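Local coordinates for 2-Cys Peroxiredoxin (Plasmodium vivax SaI-1, PDB 2I81), which probably reduces hydrogen peroxide and organic hydroperoxides through a reactive cysteine thiol, at residues A[56-60]-A[118-122]; A[60-65]-A[99-103]; A[140-145]-A[157-163]. One frame throughout, in Å; residues are numbered along the deposited sequence.

Contact 1: residues A[56-60]-A[118-122]; sequences LLYFY and HTLLS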
ATOM      1  N   LEU A  56      11.085 -36.177 -19.567  1.00 26.66           N
ATOM      2  CA  LEU A  56       9.754 -36.534 -19.108  1.00 24.48           C
ATOM      3  C   LEU A  56       9.761 -36.541 -17.583  1.00 23.08           C
ATOM      4  O   LEU A  56      10.156 -37.525 -16.950  1.00 23.72           O
ATOM      5  CB  LEU A  56       9.308 -37.887 -19.676  1.00 24.87           C
ATOM      6  CG  LEU A  56       7.801 -38.179 -19.720  1.00 30.83           C
ATOM      7  CD1 LEU A  56       7.481 -39.168 -20.827  1.00 40.18           C
ATOM      8  CD2 LEU A  56       7.269 -38.683 -18.382  1.00 32.91           C
ATOM      9  N   LEU A  57       9.342 -35.419 -17.004  1.00 21.05           N
ATOM     10  CA  LEU A  57       9.204 -35.302 -15.565  1.00 21.34           C
ATOM     11  C   LEU A  57       7.825 -35.823 -15.191  1.00 21.26           C
ATOM     12  O   LEU A  57       6.811 -35.281 -15.640  1.00 21.78           O
ATOM     13  CB  LEU A  57       9.354 -33.840 -15.132  1.00 22.61           C
ATOM     14  CG  LEU A  57      10.049 -33.489 -13.811  1.00 23.08           C
ATOM     15  CD1 LEU A  57       9.854 -32.010 -13.483  1.00 27.40           C
ATOM     16  CD2 LEU A  57       9.603 -34.364 -12.641  1.00 29.69           C
ATOM     17  N   TYR A  58       7.782 -36.881 -14.384  1.00 19.64           N
ATOM     18  CA  TYR A  58       6.505 -37.388 -13.894  1.00 19.14           C
ATOM     19  C   TYR A  58       6.401 -37.336 -12.375  1.00 19.76           C
ATOM     20  O   TYR A  58       7.312 -37.761 -11.662  1.00 20.08           O
ATOM     21  CB  TYR A  58       6.182 -38.785 -14.456  1.00 18.96           C
ATOM     22  CG  TYR A  58       6.892 -39.958 -13.813  1.00 18.03           C
ATOM     23  CD1 TYR A  58       8.105 -40.425 -14.318  1.00 19.68           C
ATOM     24  CD2 TYR A  58       6.332 -40.628 -12.723  1.00 23.29           C
ATOM     25  CE1 TYR A  58       8.753 -41.512 -13.739  1.00 21.87           C
ATOM     26  CE2 TYR A  58       6.974 -41.712 -12.135  1.00 20.82           C
ATOM     27  CZ  TYR A  58       8.182 -42.151 -12.649  1.00 23.47           C
ATOM     28  OH  TYR A  58       8.822 -43.223 -12.074  1.00 20.47           O
ATOM     29  N   PHE A  59       5.290 -36.785 -11.897  1.00 19.78           N
ATOM     30  CA  PHE A  59       5.034 -36.662 -10.470  1.00 19.40           C
ATOM     31  C   PHE A  59       4.097 -37.772 -10.009  1.00 20.00           C
ATOM     32  O   PHE A  59       3.213 -38.200 -10.753  1.00 18.16           O
ATOM     33  CB  PHE A  59       4.411 -35.300 -10.144  1.00 18.64           C
ATOM     34  CG  PHE A  59       5.287 -34.122 -10.473  1.00 17.41           C
ATOM     35  CD1 PHE A  59       5.231 -33.523 -11.730  1.00 14.84           C
ATOM     36  CD2 PHE A  59       6.150 -33.589  -9.517  1.00 14.11           C
ATOM     37  CE1 PHE A  59       6.034 -32.426 -12.037  1.00 11.73           C
ATOM     38  CE2 PHE A  59       6.956 -32.490  -9.815  1.00 18.43           C
ATOM     39  CZ  PHE A  59       6.897 -31.908 -11.077  1.00 11.65           C
ATOM     40  N   TYR A  60       4.303 -38.236  -8.782  1.00 21.03           N
ATOM     41  CA  TYR A  60       3.376 -39.149  -8.125  1.00 21.64           C
ATOM     42  C   TYR A  60       3.294 -38.747  -6.655  1.00 22.14           C
ATOM     43  O   TYR A  60       4.286 -38.275  -6.096  1.00 23.36           O
ATOM     44  CB  TYR A  60       3.815 -40.609  -8.296  1.00 21.19           C
ATOM     45  CG  TYR A  60       5.171 -40.941  -7.716  1.00 20.26           C
ATOM     46  CD1 TYR A  60       6.340 -40.702  -8.438  1.00 16.39           C
ATOM     47  CD2 TYR A  60       5.284 -41.510  -6.448  1.00 18.34           C
ATOM     48  CE1 TYR A  60       7.588 -41.008  -7.908  1.00 17.19           C
ATOM     49  CE2 TYR A  60       6.524 -41.822  -5.912  1.00 16.50           C
ATOM     50  CZ  TYR A  60       7.672 -41.569  -6.645  1.00 20.35           C
ATOM     51  OH  TYR A  60       8.902 -41.876  -6.114  1.00 25.08           O
ATOM     52  N   HIS A 118      15.631 -46.092 -13.827  1.00 28.53           N
ATOM     53  CA  HIS A 118      15.628 -44.640 -14.030  1.00 25.44           C
ATOM     54  C   HIS A 118      15.703 -43.845 -12.725  1.00 23.72           C
ATOM     55  O   HIS A 118      15.473 -44.381 -11.638  1.00 20.80           O
ATOM     56  CB  HIS A 118      14.440 -44.194 -14.894  1.00 25.12           C
ATOM     57  CG  HIS A 118      13.114 -44.301 -14.212  1.00 24.07           C
ATOM     58  ND1 HIS A 118      12.331 -45.432 -14.282  1.00 25.80           N
ATOM     59  CD2 HIS A 118      12.428 -43.415 -13.452  1.00 24.66           C
ATOM     60  CE1 HIS A 118      11.221 -45.241 -13.593  1.00 25.86           C
ATOM     61  NE2 HIS A 118      11.255 -44.024 -13.079  1.00 20.31           N
ATOM     62  N   THR A 119      16.023 -42.561 -12.860  1.00 22.96           N
ATOM     63  CA  THR A 119      16.294 -41.676 -11.731  1.00 23.04           C
ATOM     64  C   THR A 119      15.014 -41.235 -11.013  1.00 24.13           C
ATOM     65  O   THR A 119      14.007 -40.920 -11.654  1.00 24.70           O
ATOM     66  CB  THR A 119      17.099 -40.438 -12.200  1.00 22.90           C
ATOM     67  OG1 THR A 119      18.257 -40.865 -12.931  1.00 23.35           O
ATOM     68  CG2 THR A 119      17.540 -39.579 -11.026  1.00 22.24           C
ATOM     69  N   LEU A 120      15.066 -41.224  -9.681  1.00 22.82           N
ATOM     70  CA  LEU A 120      13.965 -40.724  -8.860  1.00 23.91           C
ATOM     71  C   LEU A 120      14.375 -39.477  -8.084  1.00 23.30           C
ATOM     72  O   LEU A 120      15.334 -39.500  -7.310  1.00 24.29           O
ATOM     73  CB  LEU A 120      13.452 -41.807  -7.905  1.00 22.08           C
ATOM     74  CG  LEU A 120      12.777 -43.045  -8.507  1.00 23.77           C
ATOM     75  CD1 LEU A 120      12.463 -44.046  -7.407  1.00 22.93           C
ATOM     76  CD2 LEU A 120      11.512 -42.692  -9.288  1.00 22.03           C
ATOM     77  N   LEU A 121      13.632 -38.394  -8.302  1.00 22.50           N
ATOM     78  CA  LEU A 121      13.911 -37.110  -7.670  1.00 22.47           C
ATOM     79  C   LEU A 121      13.197 -36.983  -6.330  1.00 21.48           C
ATOM     80  O   LEU A 121      12.116 -37.543  -6.133  1.00 23.33           O
ATOM     81  CB  LEU A 121      13.495 -35.950  -8.584  1.00 21.75           C
ATOM     82  CG  LEU A 121      14.041 -35.872 -10.016  1.00 23.99           C
ATOM     83  CD1 LEU A 121      13.424 -34.685 -10.748  1.00 23.24           C
ATOM     84  CD2 LEU A 121      15.563 -35.779 -10.038  1.00 23.08           C
ATOM     85  N   SER A 122      13.816 -36.241  -5.418  1.00 21.82           N
ATOM     86  CA  SER A 122      13.226 -35.951  -4.120  1.00 22.43           C
ATOM     87  C   SER A 122      12.834 -34.479  -4.062  1.00 22.56           C
ATOM     88  O   SER A 122      13.700 -33.599  -4.055  1.00 23.45           O
ATOM     89  CB  SER A 122      14.213 -36.293  -2.999  1.00 22.46           C
ATOM     90  OG  SER A 122      13.726 -35.869  -1.737  1.00 23.11           O
TER
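Strands 54-59 and 119-122 lie in the central sheet of the peroxiredoxin fold, and Tyr58 reaches from one to His118, next to the other. Strand 87-93 runs between them and is parallel to both. The spacing fits: CA of Tyr58 and CA of Leu120 are 9.6 Å apart. The contact is therefore made by side chains that span a strand.

The polar link is a hydrogen bond of 2.8 Å between Tyr58 OH and His118 NE2. The two side chains come from opposite directions. NE2 lies at the edge of the tyrosine ring and near its plane, and OH lies at the edge of the imidazole in the same way. The ring planes are nevertheless turned 60° apart. Both residues place CG between backbone N and carbonyl carbon (chi1 78° for Tyr58), and both side chains touch Leu89 of the middle strand. On its other nitrogen, ND1, His118 is hydrogen-bonded to Asp76, so both imidazole nitrogens have partners.

Leu120 lies beside this pair. Its CD2 branch is 3.9 Å from Tyr58 OH and 4.2 Å from Tyr60 OH. The Leu120 and Tyr60 side chains cross at about a right angle, and the Tyr60 hydroxyl is hydrogen-bonded to Asp63. Helix 67-77 covers this side through Ile72, which touches both tyrosines.

On the other side of the sheet, Leu57 CD2 meets Leu121 CD1 at 4.3 Å, with Phe30 against both leucines. This two-sided core around a central strand is typical of the thioredoxin-like fold of the AhpC/TSA family.

Contact 2: residues A[60-65]-A[99-103]; sequences YPLDFT and THLAW
Asp63 and His100 make the direct polar bond between loop 60-65 and helix 97-104. His100 ND1 donates to Asp63 OD2 at 2.6 Å. The acceptor uses its syn lone pair and lies close to the imidazole plane, while the carboxylate is turned 37° from that plane. The other oxygen, Asp63 OD1, accepts from Tyr60 OH at 3.1 Å, also on the syn side. One carboxylate thus joins two rings, and both of its oxygens are engaged in this buried place.

Trp103 lies beneath the loop backbone. With CG anti to N and beside the carbonyl carbon (chi1 -156°), its indole slides under Asp63 and Phe64. Asp63 CA makes a CH-pi contact 3.8 Å from the centroid of the six-membered ring of Trp103. Phe64 N sits over the same indole face, 3.2 Å from Trp103 CE2. The Phe64 ring then runs alongside in the opposite sense, and Trp103 CD1 lies over one of its faces, 3.4 Å from CE2 of Phe64. The two ring systems are oblique, with planes 42° apart. Thr99 CG2 borders Asp63 OD2 at 3.6 Å.

The loop contains the start of the PxxxTxxC motif of peroxiredoxins, with Pro61, Thr65 and then Cys68, probably the peroxidatic cysteine by family. Thr65 OG1 donates to Leu62 O at 2.6 Å, from above the carbonyl plane, a bond within the loop that leads to helix 67-77.

Further out, His100 NE2 is bonded to Leu121 O, so both imidazole nitrogens are held and the ring's rotation is fixed. Trp103 NE1 is bonded to Gly111 O, and Asp95 OD2 holds the backbone N of Asp63. Across a subunit interface, Phe64 packs on Ala102 of a neighbouring subunit, and Ala102 on Phe64 of that subunit.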
ATOM      1  N   TYR A  60       4.303 -38.236  -8.782  1.00 21.03           N
ATOM      2  CA  TYR A  60       3.376 -39.149  -8.125  1.00 21.64           C
ATOM      3  C   TYR A  60       3.294 -38.747  -6.655  1.00 22.14           C
ATOM      4  O   TYR A  60       4.286 -38.275  -6.096  1.00 23.36           O
ATOM      5  CB  TYR A  60       3.815 -40.609  -8.296  1.00 21.19           C
ATOM      6  CG  TYR A  60       5.171 -40.941  -7.716  1.00 20.26           C
ATOM      7  CD1 TYR A  60       6.340 -40.702  -8.438  1.00 16.39           C
ATOM      8  CD2 TYR A  60       5.284 -41.510  -6.448  1.00 18.34           C
ATOM      9  CE1 TYR A  60       7.588 -41.008  -7.908  1.00 17.19           C
ATOM     10  CE2 TYR A  60       6.524 -41.822  -5.912  1.00 16.50           C
ATOM     11  CZ  TYR A  60       7.672 -41.569  -6.645  1.00 20.35           C
ATOM     12  OH  TYR A  60       8.902 -41.876  -6.114  1.00 25.08           O
ATOM     13  N   PRO A  61       2.184 -38.953  -6.002  1.00 21.81           N
ATOM     14  CA  PRO A  61       2.053 -38.505  -4.634  1.00 20.09           C
ATOM     15  C   PRO A  61       3.036 -39.056  -3.610  1.00 20.52           C
ATOM     16  O   PRO A  61       3.630 -38.304  -2.918  1.00 19.30           O
ATOM     17  CB  PRO A  61       0.623 -38.857  -4.309  1.00 19.29           C
ATOM     18  CG  PRO A  61       0.218 -39.731  -5.281  1.00 20.16           C
ATOM     19  CD  PRO A  61       0.913 -39.452  -6.493  1.00 21.54           C
ATOM     20  N   LEU A  62       3.175 -40.355  -3.504  1.00 20.00           N
ATOM     21  CA  LEU A  62       3.756 -40.957  -2.341  1.00 20.00           C
ATOM     22  C   LEU A  62       4.412 -42.280  -2.576  1.00 20.00           C
ATOM     23  O   LEU A  62       3.891 -43.112  -3.225  1.00 24.19           O
ATOM     24  CB  LEU A  62       2.744 -41.066  -1.229  1.00 20.00           C
ATOM     25  CG  LEU A  62       2.418 -39.830  -0.420  1.00 20.00           C
ATOM     26  CD1 LEU A  62       1.386 -40.044   0.540  1.00 20.00           C
ATOM     27  CD2 LEU A  62       3.537 -39.138   0.189  1.00 20.00           C
ATOM     28  N   ASP A  63       5.572 -42.464  -2.010  1.00 22.44           N
ATOM     29  CA  ASP A  63       6.140 -43.765  -1.826  1.00 22.16           C
ATOM     30  C   ASP A  63       5.328 -44.622  -0.915  1.00 22.70           C
ATOM     31  O   ASP A  63       4.645 -44.129  -0.061  1.00 19.93           O
ATOM     32  CB  ASP A  63       7.557 -43.635  -1.326  1.00 22.04           C
ATOM     33  CG  ASP A  63       8.436 -43.031  -2.317  1.00 23.79           C
ATOM     34  OD1 ASP A  63       7.921 -42.500  -3.241  1.00 26.54           O
ATOM     35  OD2 ASP A  63       9.629 -43.081  -2.207  1.00 28.57           O
ATOM     36  N   PHE A  64       5.419 -45.918  -1.146  1.00 23.63           N
ATOM     37  CA  PHE A  64       4.690 -46.935  -0.374  1.00 24.83           C
ATOM     38  C   PHE A  64       3.165 -46.800  -0.446  1.00 26.08           C
ATOM     39  O   PHE A  64       2.456 -47.154   0.501  1.00 27.08           O
ATOM     40  CB  PHE A  64       5.169 -46.980   1.086  1.00 24.12           C
ATOM     41  CG  PHE A  64       6.600 -47.399   1.240  1.00 23.78           C
ATOM     42  CD1 PHE A  64       7.593 -46.453   1.472  1.00 23.49           C
ATOM     43  CD2 PHE A  64       6.960 -48.742   1.149  1.00 20.28           C
ATOM     44  CE1 PHE A  64       8.925 -46.837   1.614  1.00 21.66           C
ATOM     45  CE2 PHE A  64       8.288 -49.136   1.289  1.00 22.36           C
ATOM     46  CZ  PHE A  64       9.272 -48.181   1.522  1.00 23.92           C
ATOM     47  N   THR A  65       2.668 -46.291  -1.571  1.00 28.13           N
ATOM     48  CA  THR A  65       1.226 -46.249  -1.815  1.00 30.06           C
ATOM     49  C   THR A  65       0.803 -47.235  -2.909  1.00 31.37           C
ATOM     50  O   THR A  65       1.360 -48.330  -3.004  1.00 32.15           O
ATOM     51  CB  THR A  65       0.694 -44.817  -2.083  1.00 30.43           C
ATOM     52  OG1 THR A  65       1.478 -44.187  -3.104  1.00 34.32           O
ATOM     53  CG2 THR A  65       0.734 -43.982  -0.809  1.00 24.08           C
ATOM     54  N   THR A  99      13.752 -42.480   1.509  1.00 23.43           N
ATOM     55  CA  THR A  99      12.488 -43.192   1.341  1.00 23.81           C
ATOM     56  C   THR A  99      12.425 -43.880  -0.027  1.00 25.17           C
ATOM     57  O   THR A  99      11.876 -44.979  -0.145  1.00 27.35           O
ATOM     58  CB  THR A  99      11.273 -42.257   1.563  1.00 25.13           C
ATOM     59  OG1 THR A  99      11.332 -41.708   2.888  1.00 27.90           O
ATOM     60  CG2 THR A  99       9.958 -43.015   1.409  1.00 18.22           C
ATOM     61  N   HIS A 100      13.000 -43.241  -1.048  1.00 24.53           N
ATOM     62  CA  HIS A 100      13.085 -43.837  -2.384  1.00 23.78           C
ATOM     63  C   HIS A 100      13.926 -45.106  -2.395  1.00 24.91           C
ATOM     64  O   HIS A 100      13.491 -46.136  -2.913  1.00 25.96           O
ATOM     65  CB  HIS A 100      13.669 -42.854  -3.398  1.00 23.05           C
ATOM     66  CG  HIS A 100      12.761 -41.718  -3.744  1.00 24.66           C
ATOM     67  ND1 HIS A 100      11.400 -41.754  -3.529  1.00 23.99           N
ATOM     68  CD2 HIS A 100      13.019 -40.522  -4.324  1.00 22.70           C
ATOM     69  CE1 HIS A 100      10.862 -40.620  -3.941  1.00 21.12           C
ATOM     70  NE2 HIS A 100      11.822 -39.857  -4.430  1.00 22.17           N
ATOM     71  N   LEU A 101      15.128 -45.019  -1.827  1.00 26.74           N
ATOM     72  CA  LEU A 101      16.063 -46.144  -1.792  1.00 25.71           C
ATOM     73  C   LEU A 101      15.463 -47.346  -1.066  1.00 24.93           C
ATOM     74  O   LEU A 101      15.629 -48.489  -1.499  1.00 26.84           O
ATOM     75  CB  LEU A 101      17.390 -45.726  -1.144  1.00 25.33           C
ATOM     76  CG  LEU A 101      18.527 -46.752  -1.030  1.00 27.33           C
ATOM     77  CD1 LEU A 101      18.953 -47.280  -2.393  1.00 19.79           C
ATOM     78  CD2 LEU A 101      19.714 -46.146  -0.299  1.00 25.16           C
ATOM     79  N   ALA A 102      14.763 -47.069   0.033  1.00 23.11           N
ATOM     80  CA  ALA A 102      14.081 -48.095   0.816  1.00 22.37           C
ATOM     81  C   ALA A 102      12.953 -48.757   0.029  1.00 23.96           C
ATOM     82  O   ALA A 102      12.710 -49.957   0.181  1.00 26.04           O
ATOM     83  CB  ALA A 102      13.545 -47.499   2.102  1.00 20.56           C
ATOM     84  N   TRP A 103      12.271 -47.973  -0.804  1.00 22.88           N
ATOM     85  CA  TRP A 103      11.185 -48.481  -1.638  1.00 22.23           C
ATOM     86  C   TRP A 103      11.735 -49.353  -2.758  1.00 21.91           C
ATOM     87  O   TRP A 103      11.081 -50.303  -3.197  1.00 20.35           O
ATOM     88  CB  TRP A 103      10.366 -47.325  -2.214  1.00 22.77           C
ATOM     89  CG  TRP A 103       8.950 -47.686  -2.580  1.00 22.13           C
ATOM     90  CD1 TRP A 103       8.223 -48.745  -2.113  1.00 24.36           C
ATOM     91  CD2 TRP A 103       8.081 -46.962  -3.457  1.00 23.23           C
ATOM     92  NE1 TRP A 103       6.963 -48.736  -2.660  1.00 26.09           N
ATOM     93  CE2 TRP A 103       6.847 -47.651  -3.487  1.00 22.51           C
ATOM     94  CE3 TRP A 103       8.226 -45.802  -4.230  1.00 21.19           C
ATOM     95  CZ2 TRP A 103       5.764 -47.216  -4.258  1.00 24.16           C
ATOM     96  CZ3 TRP A 103       7.149 -45.370  -4.994  1.00 24.11           C
ATOM     97  CH2 TRP A 103       5.933 -46.079  -5.003  1.00 23.52           C
TER

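Contact 3: residues A[140-145]-A[157-163]; sequences VSLRAF and LLVNNLA
The Arg143 guanidinium meets Leu162 edge-on: NE and NH2 both grip the carbonyl oxygen of Leu162, which lies in the guanidinium plane. The bonds to Leu162 O are 2.7 Å from Arg143 NE and 2.6 Å from Arg143 NH2. NH2 arrives in the carbonyl plane, NE from above it. The chain is extended from CG to NE, which carries the group past Asn160 to the loop that follows strand 154-160. NH1 forms a salt bridge with Glu71. The Phe145 ring has Leu158 CD2 obliquely beside it and a cation-pi partner in Arg166.

These groups hang from an antiparallel beta hairpin of strands 140-148 and 154-160. Arg143 with Asn160 and Phe145 with Leu158 are hydrogen-bonded pairs. Asn160 N to Arg143 O is 2.8 Å and nearly straight at 176°, but the return bond is weak. Ala144 and Val159 form the non-hydrogen-bonded pair between them. On their face, Leu142 CD1 meets Val159 CG1 at 3.8 Å. The CD2 branch of Leu142 reaches Leu162 CD1 at 3.7 Å.

Residues 157-160 also pair in an antiparallel ladder with a strand of a neighbouring subunit, so the sheet runs on across the interface, where Asn160 OD1 bonds His156 of that subunit.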
ATOM      1  N   VAL A 140       1.091 -33.338  -1.176  1.00 21.41           N
ATOM      2  CA  VAL A 140       1.667 -34.251  -2.160  1.00 19.10           C
ATOM      3  C   VAL A 140       1.382 -33.754  -3.573  1.00 20.21           C
ATOM      4  O   VAL A 140       0.424 -33.011  -3.792  1.00 17.18           O
ATOM      5  CB  VAL A 140       1.123 -35.700  -1.988  1.00 19.27           C
ATOM      6  CG1 VAL A 140       1.522 -36.273  -0.636  1.00 15.94           C
ATOM      7  CG2 VAL A 140      -0.398 -35.750  -2.163  1.00 16.31           C
ATOM      8  N   SER A 141       2.213 -34.162  -4.528  1.00 22.25           N
ATOM      9  CA  SER A 141       2.017 -33.772  -5.921  1.00 24.19           C
ATOM     10  C   SER A 141       1.001 -34.677  -6.614  1.00 24.21           C
ATOM     11  O   SER A 141       0.924 -35.870  -6.321  1.00 24.52           O
ATOM     12  CB  SER A 141       3.347 -33.785  -6.681  1.00 25.47           C
ATOM     13  OG  SER A 141       3.866 -35.097  -6.793  1.00 31.53           O
ATOM     14  N   LEU A 142       0.221 -34.102  -7.528  1.00 24.84           N
ATOM     15  CA  LEU A 142      -0.733 -34.869  -8.333  1.00 25.75           C
ATOM     16  C   LEU A 142       0.007 -35.709  -9.373  1.00 24.58           C
ATOM     17  O   LEU A 142       1.190 -35.476  -9.635  1.00 26.80           O
ATOM     18  CB  LEU A 142      -1.728 -33.931  -9.026  1.00 26.29           C
ATOM     19  CG  LEU A 142      -2.789 -33.225  -8.174  1.00 30.31           C
ATOM     20  CD1 LEU A 142      -3.267 -31.957  -8.860  1.00 27.29           C
ATOM     21  CD2 LEU A 142      -3.967 -34.145  -7.875  1.00 27.22           C
ATOM     22  N   ARG A 143      -0.682 -36.684  -9.962  1.00 24.16           N
ATOM     23  CA  ARG A 143      -0.081 -37.520 -11.004  1.00 24.32           C
ATOM     24  C   ARG A 143       0.063 -36.735 -12.295  1.00 23.82           C
ATOM     25  O   ARG A 143      -0.902 -36.587 -13.051  1.00 24.88           O
ATOM     26  CB  ARG A 143      -0.911 -38.776 -11.245  1.00 25.15           C
ATOM     27  CG  ARG A 143      -0.877 -39.717 -10.087  1.00 27.19           C
ATOM     28  CD  ARG A 143      -1.760 -40.920 -10.303  1.00 27.56           C
ATOM     29  NE  ARG A 143      -2.174 -41.447  -9.010  1.00 28.54           N
ATOM     30  CZ  ARG A 143      -1.372 -42.086  -8.162  1.00 24.80           C
ATOM     31  NH1 ARG A 143      -0.097 -42.308  -8.464  1.00 23.66           N
ATOM     32  NH2 ARG A 143      -1.849 -42.515  -7.002  1.00 25.09           N
ATOM     33  N   ALA A 144       1.266 -36.230 -12.546  1.00 25.28           N
ATOM     34  CA  ALA A 144       1.474 -35.330 -13.673  1.00 24.42           C
ATOM     35  C   ALA A 144       2.573 -35.765 -14.632  1.00 23.72           C
ATOM     36  O   ALA A 144       3.633 -36.225 -14.211  1.00 23.73           O
ATOM     37  CB  ALA A 144       1.733 -33.916 -13.177  1.00 23.01           C
ATOM     38  N   PHE A 145       2.297 -35.615 -15.924  1.00 23.52           N
ATOM     39  CA  PHE A 145       3.317 -35.736 -16.955  1.00 24.40           C
ATOM     40  C   PHE A 145       3.700 -34.354 -17.447  1.00 25.79           C
ATOM     41  O   PHE A 145       2.835 -33.545 -17.789  1.00 27.13           O
ATOM     42  CB  PHE A 145       2.817 -36.567 -18.140  1.00 23.62           C
ATOM     43  CG  PHE A 145       2.939 -38.051 -17.946  1.00 26.75           C
ATOM     44  CD1 PHE A 145       2.052 -38.915 -18.580  1.00 24.63           C
ATOM     45  CD2 PHE A 145       3.930 -38.591 -17.131  1.00 28.73           C
ATOM     46  CE1 PHE A 145       2.156 -40.293 -18.415  1.00 24.78           C
ATOM     47  CE2 PHE A 145       4.040 -39.968 -16.957  1.00 25.49           C
ATOM     48  CZ  PHE A 145       3.153 -40.819 -17.601  1.00 22.65           C
ATOM     49  N   LEU A 157       1.351 -31.397 -21.057  1.00 22.00           N
ATOM     50  CA  LEU A 157       1.031 -31.486 -19.641  1.00 23.23           C
ATOM     51  C   LEU A 157      -0.183 -32.387 -19.449  1.00 23.66           C
ATOM     52  O   LEU A 157      -1.188 -32.242 -20.146  1.00 24.25           O
ATOM     53  CB  LEU A 157       0.765 -30.092 -19.061  1.00 21.35           C
ATOM     54  CG  LEU A 157       0.346 -29.956 -17.591  1.00 24.87           C
ATOM     55  CD1 LEU A 157       1.451 -30.400 -16.639  1.00 24.45           C
ATOM     56  CD2 LEU A 157      -0.074 -28.524 -17.291  1.00 25.34           C
ATOM     57  N   LEU A 158      -0.076 -33.317 -18.507  1.00 23.44           N
ATOM     58  CA  LEU A 158      -1.178 -34.206 -18.174  1.00 24.53           C
ATOM     59  C   LEU A 158      -1.269 -34.319 -16.663  1.00 24.38           C
ATOM     60  O   LEU A 158      -0.306 -34.715 -16.010  1.00 26.03           O
ATOM     61  CB  LEU A 158      -0.967 -35.585 -18.812  1.00 25.89           C
ATOM     62  CG  LEU A 158      -2.080 -36.637 -18.714  1.00 29.11           C
ATOM     63  CD1 LEU A 158      -2.077 -37.528 -19.945  1.00 31.81           C
ATOM     64  CD2 LEU A 158      -1.971 -37.478 -17.444  1.00 28.25           C
ATOM     65  N   VAL A 159      -2.425 -33.964 -16.110  1.00 24.16           N
ATOM     66  CA  VAL A 159      -2.638 -34.052 -14.668  1.00 22.06           C
ATOM     67  C   VAL A 159      -3.846 -34.934 -14.355  1.00 23.57           C
ATOM     68  O   VAL A 159      -4.971 -34.629 -14.761  1.00 24.69           O
ATOM     69  CB  VAL A 159      -2.810 -32.655 -14.010  1.00 21.09           C
ATOM     70  CG1 VAL A 159      -2.771 -32.772 -12.495  1.00 15.89           C
ATOM     71  CG2 VAL A 159      -1.732 -31.684 -14.483  1.00 16.24           C
ATOM     72  N   ASN A 160      -3.596 -36.031 -13.646  1.00 24.31           N
ATOM     73  CA  ASN A 160      -4.654 -36.906 -13.152  1.00 25.01           C
ATOM     74  C   ASN A 160      -4.832 -36.731 -11.651  1.00 26.33           C
ATOM     75  O   ASN A 160      -3.885 -36.372 -10.945  1.00 27.48           O
ATOM     76  CB  ASN A 160      -4.335 -38.374 -13.457  1.00 25.88           C
ATOM     77  CG  ASN A 160      -4.589 -38.749 -14.909  1.00 23.73           C
ATOM     78  OD1 ASN A 160      -4.923 -37.902 -15.739  1.00 25.45           O
ATOM     79  ND2 ASN A 160      -4.429 -40.030 -15.221  1.00 24.63           N
ATOM     80  N   ASN A 161      -6.046 -36.984 -11.167  1.00 27.57           N
ATOM     81  CA  ASN A 161      -6.294 -37.034  -9.731  1.00 28.60           C
ATOM     82  C   ASN A 161      -5.654 -38.294  -9.143  1.00 30.05           C
ATOM     83  O   ASN A 161      -5.312 -39.223  -9.879  1.00 31.18           O
ATOM     84  CB  ASN A 161      -7.795 -36.986  -9.434  1.00 28.00           C
ATOM     85  CG  ASN A 161      -8.109 -36.341  -8.090  1.00 25.62           C
ATOM     86  OD1 ASN A 161      -7.210 -36.009  -7.314  1.00 26.43           O
ATOM     87  ND2 ASN A 161      -9.395 -36.159  -7.812  1.00 12.91           N
ATOM     88  N   LEU A 162      -5.501 -38.320  -7.820  1.00 31.41           N
ATOM     89  CA  LEU A 162      -4.753 -39.375  -7.120  1.00 32.82           C
ATOM     90  C   LEU A 162      -5.165 -40.820  -7.425  1.00 33.00           C
ATOM     91  O   LEU A 162      -4.333 -41.728  -7.362  1.00 34.30           O
ATOM     92  CB  LEU A 162      -4.780 -39.134  -5.604  1.00 33.04           C
ATOM     93  CG  LEU A 162      -3.663 -38.292  -4.970  1.00 34.07           C
ATOM     94  CD1 LEU A 162      -3.726 -36.827  -5.390  1.00 36.38           C
ATOM     95  CD2 LEU A 162      -3.718 -38.407  -3.452  1.00 36.22           C
ATOM     96  N   ALA A 163      -6.438 -41.033  -7.754  1.00 34.05           N
ATOM     97  CA  ALA A 163      -6.956 -42.388  -7.963  1.00 32.91           C
ATOM     98  C   ALA A 163      -6.752 -42.943  -9.379  1.00 33.39           C
ATOM     99  O   ALA A 163      -6.935 -44.142  -9.605  1.00 33.81           O
ATOM    100  CB  ALA A 163      -8.430 -42.454  -7.573  1.00 33.31           C
TER

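How the contacts relate
All three contacts are buried, but at different distances from the middle of the chain. Centre to centre, contact 1 is the nearest at about 7 Å, contact 3 lies at about 11 Å and contact 2 at about 17 Å. No other chain touches contact 1, whereas contact 2 is within reach of two neighbouring subunits and contact 3 of another. Contacts 1 and 3 hold adjoining strands of one sheet, where Phe59 N lies 2.9 Å from Ala144 O, a probable hydrogen bond. Contacts 1 and 2 share Tyr60, which leads from sheet to loop. Contact 3 relies largely on backbone bonds, contact 1 on side chains alone, and contact 2 on aromatic rings around a carboxylate. Pro61 and Leu62 pack on contact 3.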